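Local coordinates for secreted protein (Streptomyces lividans TK24, PDB 5LXZ) that is a secreted copper metalloradical protein of the AA5 family, probably an oxidase related to galactose oxidase, at residues Ala300-Ala314 with Thr354-Val367. The protein carries 1 engineered substitution. Sequence-based numbering, arbitrary orientation.
Sequences ALFLMQNGKIFYSGA and TVLLPPAQDEKYMV. With EDO (1,2-ethanediol), chain N.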
ATOM      1  N   ALA A 300      -6.374   3.241   0.702  1.00  5.03           N
ATOM      2  CA  ALA A 300      -5.714   3.872   1.832  1.00  5.21           C
ATOM      3  C   ALA A 300      -6.725   4.227   2.906  1.00  5.39           C
ATOM      4  O   ALA A 300      -7.409   5.237   2.795  1.00  5.61           O
ATOM      5  CB  ALA A 300      -4.960   5.101   1.366  1.00  5.61           C
ATOM      6  N   LEU A 301      -6.815   3.374   3.929  1.00  5.18           N
ATOM      7  CA  LEU A 301      -7.861   3.437   4.949  1.00  5.43           C
ATOM      8  C   LEU A 301      -7.216   3.667   6.317  1.00  5.69           C
ATOM      9  O   LEU A 301      -6.487   2.803   6.799  1.00  6.78           O
ATOM     10  CB  LEU A 301      -8.641   2.136   4.991  1.00  5.42           C
ATOM     11  CG  LEU A 301      -9.349   1.746   3.700  1.00  5.84           C
ATOM     12  CD1 LEU A 301     -10.000   0.370   3.855  1.00  6.29           C
ATOM     13  CD2 LEU A 301     -10.414   2.756   3.311  1.00  6.11           C
ATOM     14  N   PHE A 302      -7.560   4.774   6.944  1.00  5.80           N
ATOM     15  CA  PHE A 302      -6.924   5.168   8.212  1.00  5.83           C
ATOM     16  C   PHE A 302      -7.970   5.322   9.301  1.00  5.96           C
ATOM     17  O   PHE A 302      -9.018   5.930   9.080  1.00  6.19           O
ATOM     18  CB  PHE A 302      -6.232   6.509   8.047  1.00  6.31           C
ATOM     19  CG  PHE A 302      -4.982   6.458   7.186  1.00  6.84           C
ATOM     20  CD1 PHE A 302      -5.059   6.488   5.823  1.00  7.26           C
ATOM     21  CD2 PHE A 302      -3.738   6.371   7.767  1.00  7.54           C
ATOM     22  CE1 PHE A 302      -3.906   6.416   5.055  1.00  7.77           C
ATOM     23  CE2 PHE A 302      -2.596   6.327   7.016  1.00  8.27           C
ATOM     24  CZ  PHE A 302      -2.685   6.316   5.653  1.00  8.04           C
ATOM     25  N   LEU A 303      -7.626   4.896  10.516  1.00  6.34           N
ATOM     26  CA  LEU A 303      -8.517   5.109  11.643  1.00  6.83           C
ATOM     27  C   LEU A 303      -8.461   6.545  12.123  1.00  7.32           C
ATOM     28  O   LEU A 303      -7.391   7.059  12.501  1.00  6.92           O
ATOM     29  CB  LEU A 303      -8.132   4.165  12.782  1.00  6.89           C
ATOM     30  CG  LEU A 303      -9.020   4.212  14.018  1.00  7.56           C
ATOM     31  CD1 LEU A 303     -10.424   3.716  13.729  1.00  8.45           C
ATOM     32  CD2 LEU A 303      -8.360   3.302  15.060  1.00  8.03           C
ATOM     33  N   MET A 304      -9.643   7.156  12.237  1.00  7.13           N
ATOM     34  CA  MET A 304      -9.828   8.516  12.703  1.00  7.85           C
ATOM     35  C   MET A 304     -10.120   8.525  14.219  1.00  8.11           C
ATOM     36  O   MET A 304     -10.534   7.512  14.805  1.00  8.06           O
ATOM     37  CB  MET A 304     -11.010   9.140  11.983  1.00  8.39           C
ATOM     38  CG  MET A 304     -10.850   9.154  10.476  1.00  8.60           C
ATOM     39  SD  MET A 304     -12.401   9.534   9.602  1.00  8.96           S
ATOM     40  CE  MET A 304     -13.038  10.985  10.471  1.00 10.00           C
ATOM     41  N   GLN A 305      -9.994   9.686  14.814  1.00  8.77           N
ATOM     42  CA  GLN A 305     -10.217   9.796  16.269  1.00  9.71           C
ATOM     43  C   GLN A 305     -11.617   9.511  16.703  1.00 11.22           C
ATOM     44  O   GLN A 305     -11.813   9.135  17.859  1.00 12.09           O
ATOM     45  CB  GLN A 305      -9.783  11.174  16.750  1.00 11.23           C
ATOM     46  CG  GLN A 305      -8.285  11.228  16.817  1.00 12.61           C
ATOM     47  CD  GLN A 305      -7.773  12.605  17.145  1.00 13.75           C
ATOM     48  OE1 GLN A 305      -8.306  13.297  18.010  1.00 16.78           O
ATOM     49  NE2 GLN A 305      -6.772  13.033  16.427  1.00 14.79           N
ATOM     50  N   ASN A 306     -12.603   9.669  15.806  1.00  9.56           N
ATOM     51  CA  ASN A 306     -13.973   9.280  16.133  1.00 10.23           C
ATOM     52  C   ASN A 306     -14.309   7.808  15.864  1.00  9.86           C
ATOM     53  O   ASN A 306     -15.455   7.412  15.942  1.00 11.83           O
ATOM     54  CB  ASN A 306     -14.958  10.226  15.452  1.00 10.66           C
ATOM     55  CG  ASN A 306     -14.973  10.085  13.944  1.00 11.89           C
ATOM     56  OD1 ASN A 306     -14.250   9.259  13.361  1.00 10.70           O
ATOM     57  ND2 ASN A 306     -15.759  10.931  13.300  1.00 12.74           N
ATOM     58  N   GLY A 307     -13.313   7.021  15.454  1.00  8.62           N
ATOM     59  CA  GLY A 307     -13.500   5.608  15.196  1.00  7.70           C
ATOM     60  C   GLY A 307     -13.933   5.224  13.803  1.00  7.08           C
ATOM     61  O   GLY A 307     -14.016   4.066  13.482  1.00  7.54           O
ATOM     62  N   LYS A 308     -14.260   6.227  13.006  1.00  6.64           N
ATOM     63  CA  LYS A 308     -14.548   6.013  11.606  1.00  6.80           C
ATOM     64  C   LYS A 308     -13.248   5.864  10.850  1.00  6.77           C
ATOM     65  O   LYS A 308     -12.181   6.109  11.363  1.00  6.49           O
ATOM     66  CB  LYS A 308     -15.440   7.141  11.046  1.00  7.67           C
ATOM     67  CG  LYS A 308     -16.740   7.282  11.859  1.00  8.84           C
ATOM     68  CD  LYS A 308     -17.698   8.275  11.216  1.00  9.70           C
ATOM     69  CE  LYS A 308     -18.892   8.503  12.173  1.00 11.53           C
ATOM     70  NZ  LYS A 308     -19.856   9.539  11.712  0.50 11.16           N
ATOM     71  N   ILE A 309     -13.380   5.416   9.619  1.00  6.36           N
ATOM     72  CA  ILE A 309     -12.255   5.179   8.745  1.00  6.58           C
ATOM     73  C   ILE A 309     -12.227   6.233   7.654  1.00  6.58           C
ATOM     74  O   ILE A 309     -13.240   6.446   6.963  1.00  6.96           O
ATOM     75  CB  ILE A 309     -12.352   3.781   8.126  1.00  7.15           C
ATOM     76  CG1 ILE A 309     -12.024   2.690   9.134  1.00  7.71           C
ATOM     77  CG2 ILE A 309     -11.424   3.616   6.892  1.00  7.08           C
ATOM     78  CD1 ILE A 309     -10.560   2.577   9.584  1.00  8.78           C
ATOM     79  N   PHE A 310     -11.072   6.886   7.493  1.00  6.15           N
ATOM     80  CA  PHE A 310     -10.880   7.780   6.410  1.00  6.20           C
ATOM     81  C   PHE A 310     -10.283   7.068   5.230  1.00  5.84           C
ATOM     82  O   PHE A 310      -9.246   6.434   5.361  1.00  6.03           O
ATOM     83  CB  PHE A 310      -9.967   8.936   6.815  1.00  6.55           C
ATOM     84  CG  PHE A 310      -9.761   9.959   5.722  1.00  7.62           C
ATOM     85  CD1 PHE A 310     -10.864  10.585   5.153  1.00  8.57           C
ATOM     86  CD2 PHE A 310      -8.529  10.229   5.225  1.00  8.41           C
ATOM     87  CE1 PHE A 310     -10.691  11.537   4.166  1.00  9.26           C
ATOM     88  CE2 PHE A 310      -8.355  11.194   4.219  1.00  8.92           C
ATOM     89  CZ  PHE A 310      -9.435  11.828   3.710  1.00  8.83           C
ATOM     90  N   TYR A 311     -10.990   7.160   4.105  1.00  5.44           N
ATOM     91  CA  TYR A 311     -10.473   6.676   2.805  1.00  5.48           C
ATOM     92  C   TYR A 311      -9.994   7.877   2.076  1.00  5.56           C
ATOM     93  O   TYR A 311     -10.793   8.745   1.708  1.00  5.60           O
ATOM     94  CB  TYR A 311     -11.573   5.969   2.052  1.00  5.41           C
ATOM     95  CG  TYR A 311     -11.239   5.610   0.619  1.00  5.34           C
ATOM     96  CD1 TYR A 311     -10.058   4.909   0.302  1.00  5.51           C
ATOM     97  CD2 TYR A 311     -12.093   5.913  -0.414  1.00  5.38           C
ATOM     98  CE1 TYR A 311      -9.766   4.552  -1.008  1.00  5.54           C
ATOM     99  CE2 TYR A 311     -11.834   5.499  -1.692  1.00  5.66           C
ATOM    100  CZ  TYR A 311     -10.664   4.826  -1.992  1.00  5.63           C
ATOM    101  OH  TYR A 311     -10.356   4.375  -3.247  1.00  6.48           O
ATOM    102  N   SER A 312      -8.702   7.901   1.747  1.00  5.67           N
ATOM    103  CA  SER A 312      -8.118   9.081   1.134  1.00  6.00           C
ATOM    104  C   SER A 312      -8.396   9.110  -0.372  1.00  6.23           C
ATOM    105  O   SER A 312      -8.153  10.144  -0.981  1.00  6.97           O
ATOM    106  CB  SER A 312      -6.616   9.129   1.349  1.00  6.17           C
ATOM    107  OG  SER A 312      -5.967   8.157   0.536  1.00  5.83           O
ATOM    108  N   GLY A 313      -8.844   8.014  -0.943  1.00  5.75           N
ATOM    109  CA  GLY A 313      -8.979   7.855  -2.380  1.00  5.83           C
ATOM    110  C   GLY A 313      -7.791   7.171  -3.038  1.00  5.64           C
ATOM    111  O   GLY A 313      -7.932   6.639  -4.143  1.00  5.68           O
ATOM    112  N   ALA A 314      -6.640   7.139  -2.378  1.00  5.63           N
ATOM    113  CA  ALA A 314      -5.452   6.490  -2.947  1.00  5.54           C
ATOM    114  C   ALA A 314      -5.658   4.995  -2.955  1.00  5.48           C
ATOM    115  O   ALA A 314      -6.256   4.441  -2.011  1.00  5.78           O
ATOM    116  CB  ALA A 314      -4.201   6.837  -2.148  1.00  5.38           C
ATOM    117  N   THR A 354      -0.378   8.358   0.706  1.00  5.94           N
ATOM    118  CA  THR A 354      -1.204   9.015   1.692  1.00  6.21           C
ATOM    119  C   THR A 354      -0.454   8.997   3.006  1.00  6.08           C
ATOM    120  O   THR A 354       0.055   7.933   3.387  1.00  6.09           O
ATOM    121  CB  THR A 354      -2.519   8.274   1.931  1.00  6.36           C
ATOM    122  OG1 THR A 354      -3.173   8.015   0.682  1.00  6.92           O
ATOM    123  CG2 THR A 354      -3.426   9.073   2.826  1.00  6.72           C
ATOM    124  N   VAL A 355      -0.460  10.125   3.699  1.00  6.43           N
ATOM    125  CA  VAL A 355       0.163  10.244   5.024  1.00  6.79           C
ATOM    126  C   VAL A 355      -0.767  10.966   5.949  1.00  7.11           C
ATOM    127  O   VAL A 355      -1.331  12.008   5.572  1.00  6.69           O
ATOM    128  CB  VAL A 355       1.503  11.035   4.927  1.00  7.94           C
ATOM    129  CG1 VAL A 355       2.133  11.217   6.273  1.00  8.97           C
ATOM    130  CG2 VAL A 355       2.491  10.295   4.047  1.00  8.37           C
ATOM    131  N   LEU A 356      -0.882  10.437   7.169  1.00  6.86           N
ATOM    132  CA  LEU A 356      -1.481  11.161   8.290  1.00  7.13           C
ATOM    133  C   LEU A 356      -0.375  12.070   8.813  1.00  7.14           C
ATOM    134  O   LEU A 356       0.622  11.572   9.336  1.00  7.79           O
ATOM    135  CB  LEU A 356      -2.007  10.200   9.335  1.00  7.29           C
ATOM    136  CG  LEU A 356      -2.503  10.804  10.641  1.00  7.89           C
ATOM    137  CD1 LEU A 356      -3.468  11.946  10.445  1.00  8.50           C
ATOM    138  CD2 LEU A 356      -3.144   9.703  11.446  1.00  8.77           C
ATOM    139  N   LEU A 357      -0.471  13.359   8.531  1.00  7.38           N
ATOM    140  CA  LEU A 357       0.609  14.271   8.850  1.00  7.50           C
ATOM    141  C   LEU A 357       0.885  14.350  10.326  1.00  7.40           C
ATOM    142  O   LEU A 357      -0.014  14.182  11.141  1.00  7.63           O
ATOM    143  CB  LEU A 357       0.322  15.674   8.333  1.00  7.74           C
ATOM    144  CG  LEU A 357       0.186  15.796   6.824  1.00  8.25           C
ATOM    145  CD1 LEU A 357      -0.319  17.197   6.480  1.00  8.65           C
ATOM    146  CD2 LEU A 357       1.503  15.529   6.124  1.00  8.51           C
ATOM    147  N   PRO A 358       2.153  14.620  10.678  1.00  8.06           N
ATOM    148  CA  PRO A 358       2.513  14.785  12.071  1.00  9.08           C
ATOM    149  C   PRO A 358       2.100  16.173  12.563  1.00  9.84           C
ATOM    150  O   PRO A 358       2.244  17.132  11.794  1.00 11.31           O
ATOM    151  CB  PRO A 358       4.034  14.606  12.051  1.00  9.47           C
ATOM    152  CG  PRO A 358       4.472  14.986  10.716  1.00  9.83           C
ATOM    153  CD  PRO A 358       3.322  14.703   9.782  1.00  8.54           C
ATOM    154  N   PRO A 359       1.576  16.347  13.786  1.00 10.45           N
ATOM    155  CA  PRO A 359       1.181  15.283  14.689  1.00 10.35           C
ATOM    156  C   PRO A 359      -0.182  14.731  14.344  1.00  9.27           C
ATOM    157  O   PRO A 359      -1.068  15.465  13.904  1.00  9.37           O
ATOM    158  CB  PRO A 359       1.136  15.987  16.045  1.00 11.33           C
ATOM    159  CG  PRO A 359       0.699  17.377  15.705  1.00 11.75           C
ATOM    160  CD  PRO A 359       1.304  17.693  14.356  1.00 12.33           C
ATOM    161  N   ALA A 360      -0.370  13.438  14.611  1.00  8.64           N
ATOM    162  CA  ALA A 360      -1.602  12.744  14.305  1.00  8.35           C
ATOM    163  C   ALA A 360      -2.828  13.321  14.978  1.00  8.27           C
ATOM    164  O   ALA A 360      -3.930  13.187  14.478  1.00  8.64           O
ATOM    165  CB  ALA A 360      -1.477  11.278  14.641  1.00  8.96           C
ATOM    166  N   GLN A 361      -2.623  13.996  16.103  1.00  8.06           N
ATOM    167  CA  GLN A 361      -3.726  14.690  16.744  1.00  8.70           C
ATOM    168  C   GLN A 361      -4.508  15.606  15.800  1.00  9.57           C
ATOM    169  O   GLN A 361      -5.712  15.788  15.994  1.00 10.34           O
ATOM    170  CB  GLN A 361      -3.212  15.549  17.911  1.00  8.89           C
ATOM    171  CG  GLN A 361      -2.917  14.726  19.144  1.00  9.23           C
ATOM    172  CD  GLN A 361      -1.473  14.247  19.276  1.00  8.65           C
ATOM    173  OE1 GLN A 361      -0.719  14.112  18.300  1.00  8.65           O
ATOM    174  NE2 GLN A 361      -1.055  14.035  20.534  1.00  8.85           N
ATOM    175  N   ASP A 362      -3.813  16.220  14.844  1.00 10.24           N
ATOM    176  CA  ASP A 362      -4.459  17.236  14.000  1.00 10.95           C
ATOM    177  C   ASP A 362      -5.392  16.651  12.954  1.00 10.52           C
ATOM    178  O   ASP A 362      -6.197  17.385  12.388  1.00 10.16           O
ATOM    179  CB  ASP A 362      -3.401  18.111  13.365  1.00 12.25           C
ATOM    180  CG  ASP A 362      -2.631  18.951  14.388  1.00 14.99           C
ATOM    181  OD1 ASP A 362      -2.981  19.002  15.595  1.00 18.20           O
ATOM    182  OD2 ASP A 362      -1.630  19.536  13.961  1.00 21.73           O
ATOM    183  N   GLU A 363      -5.297  15.347  12.665  1.00  9.50           N
ATOM    184  CA  GLU A 363      -6.190  14.676  11.690  1.00 10.08           C
ATOM    185  C   GLU A 363      -6.133  15.326  10.329  1.00  9.55           C
ATOM    186  O   GLU A 363      -7.147  15.424   9.641  1.00  9.64           O
ATOM    187  CB  GLU A 363      -7.634  14.578  12.206  1.00 11.44           C
ATOM    188  CG  GLU A 363      -7.735  13.975  13.591  1.00 13.29           C
ATOM    189  CD  GLU A 363      -9.124  13.430  13.904  1.00 15.56           C
ATOM    190  OE1 GLU A 363      -9.501  12.329  13.373  1.00 16.11           O
ATOM    191  OE2 GLU A 363      -9.827  14.115  14.726  1.00 17.93           O
ATOM    192  N   LYS A 364      -4.919  15.727   9.936  1.00  8.42           N
ATOM    193  CA  LYS A 364      -4.689  16.226   8.600  1.00  8.99           C
ATOM    194  C   LYS A 364      -4.013  15.163   7.747  1.00  8.05           C
ATOM    195  O   LYS A 364      -2.967  14.630   8.122  1.00  8.99           O
ATOM    196  CB  LYS A 364      -3.834  17.484   8.627  1.00 10.37           C
ATOM    197  CG  LYS A 364      -4.533  18.682   9.241  1.00 12.57           C
ATOM    198  CD  LYS A 364      -3.667  19.927   9.126  1.00 14.75           C
ATOM    199  CE  LYS A 364      -4.276  21.112   9.841  1.00 17.61           C
ATOM    200  NZ  LYS A 364      -3.554  22.352   9.424  0.50 17.63           N
ATOM    201  N   TYR A 365      -4.641  14.856   6.614  1.00  7.80           N
ATOM    202  CA  TYR A 365      -4.177  13.775   5.724  1.00  8.14           C
ATOM    203  C   TYR A 365      -3.716  14.375   4.432  1.00  8.34           C
ATOM    204  O   TYR A 365      -4.395  15.254   3.920  1.00  9.45           O
ATOM    205  CB  TYR A 365      -5.305  12.790   5.460  1.00  8.57           C
ATOM    206  CG  TYR A 365      -5.698  11.958   6.618  1.00  9.12           C
ATOM    207  CD1 TYR A 365      -6.566  12.427   7.579  1.00  9.87           C
ATOM    208  CD2 TYR A 365      -5.150  10.711   6.797  1.00  9.32           C
ATOM    209  CE1 TYR A 365      -6.916  11.643   8.668  1.00 10.59           C
ATOM    210  CE2 TYR A 365      -5.472   9.950   7.897  1.00 10.23           C
ATOM    211  CZ  TYR A 365      -6.348  10.407   8.809  1.00 10.11           C
ATOM    212  OH  TYR A 365      -6.701   9.628   9.910  1.00 12.03           O
ATOM    213  N   MET A 366      -2.599  13.916   3.911  1.00  7.17           N
ATOM    214  CA  MET A 366      -2.058  14.389   2.644  1.00  7.72           C
ATOM    215  C   MET A 366      -1.975  13.253   1.657  1.00  7.02           C
ATOM    216  O   MET A 366      -1.461  12.178   1.968  1.00  7.02           O
ATOM    217  CB  MET A 366      -0.709  15.016   2.854  1.00  8.95           C
ATOM    218  CG  MET A 366      -0.088  15.491   1.553  1.00 10.01           C
ATOM    219  SD  MET A 366       1.647  15.993   1.702  1.00 14.22           S
ATOM    220  CE  MET A 366       1.280  17.596   2.207  1.00 13.13           C
ATOM    221  N   VAL A 367      -2.527  13.475   0.461  1.00  6.69           N
ATOM    222  CA  VAL A 367      -2.451  12.589  -0.679  1.00  6.58           C
ATOM    223  C   VAL A 367      -1.459  13.196  -1.693  1.00  6.53           C
ATOM    224  O   VAL A 367      -1.523  14.400  -1.950  1.00  7.04           O
ATOM    225  CB  VAL A 367      -3.833  12.381  -1.294  1.00  7.24           C
ATOM    226  CG1 VAL A 367      -3.725  11.615  -2.565  1.00  7.61           C
ATOM    227  CG2 VAL A 367      -4.780  11.681  -0.330  1.00  7.83           C
TER
HETATM  228  C1  EDO N 713     -14.830   1.392  15.053  1.00 18.04           C
HETATM  229  O1  EDO N 713     -13.510   1.702  14.556  1.00 15.04           O
HETATM  230  C2  EDO N 713     -15.027  -0.088  15.354  1.00 20.89           C
HETATM  231  O2  EDO N 713     -14.053  -0.554  16.270  1.00 19.48           O
HETATM  232  O   HOH W   1      -5.849  11.155  14.148  1.00 13.48           O
HETATM  233  O   HOH W   2     -12.270  12.182  13.977  1.00 16.50           O
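Both faces of the Y365 ring are covered: F310 CD2 lies 3.6 Å above the centre of one, and L356 CD1, from the same hairpin as Y365, sits off-centre over the other. The edge of Y365 is turned toward a face of F302 in an offset edge-to-face pair, planes at 63°, with Y365 CD2 standing 4.2 Å above the F302 plane toward its rim; F310 completes the aromatic cluster. F302 CG stands anti to its carbonyl carbon (chi1 -71°), which sends the ring toward T354, whose CG2 meets F302 CE1 at 3.5 Å.

Beyond the rings, the Q305 amide stacks on the E363 carboxylate, planes 17° apart. Q305 N reaches E363 OE1 (3.1 Å) almost straight, but from above the carboxylate plane, while Q305 NE2 donates to Q361 O (3.0 Å), which also accepts from K389. Two waters supplement this grip, one joining Q305 NE2 to A360 O, the other N306 N to E363 OE1. At the other end of the hairpin, S312 OG and T354 OG1 share a hydrogen bond of 2.8 Å, and S312 OG also accepts from A314 N in an ST turn.

These inner hairpins belong to successive four-stranded propeller blades; E363 OE1, gripped twice, and the paired hydroxyls thus satisfy polar atoms at both ends of an otherwise apolar, buried interface.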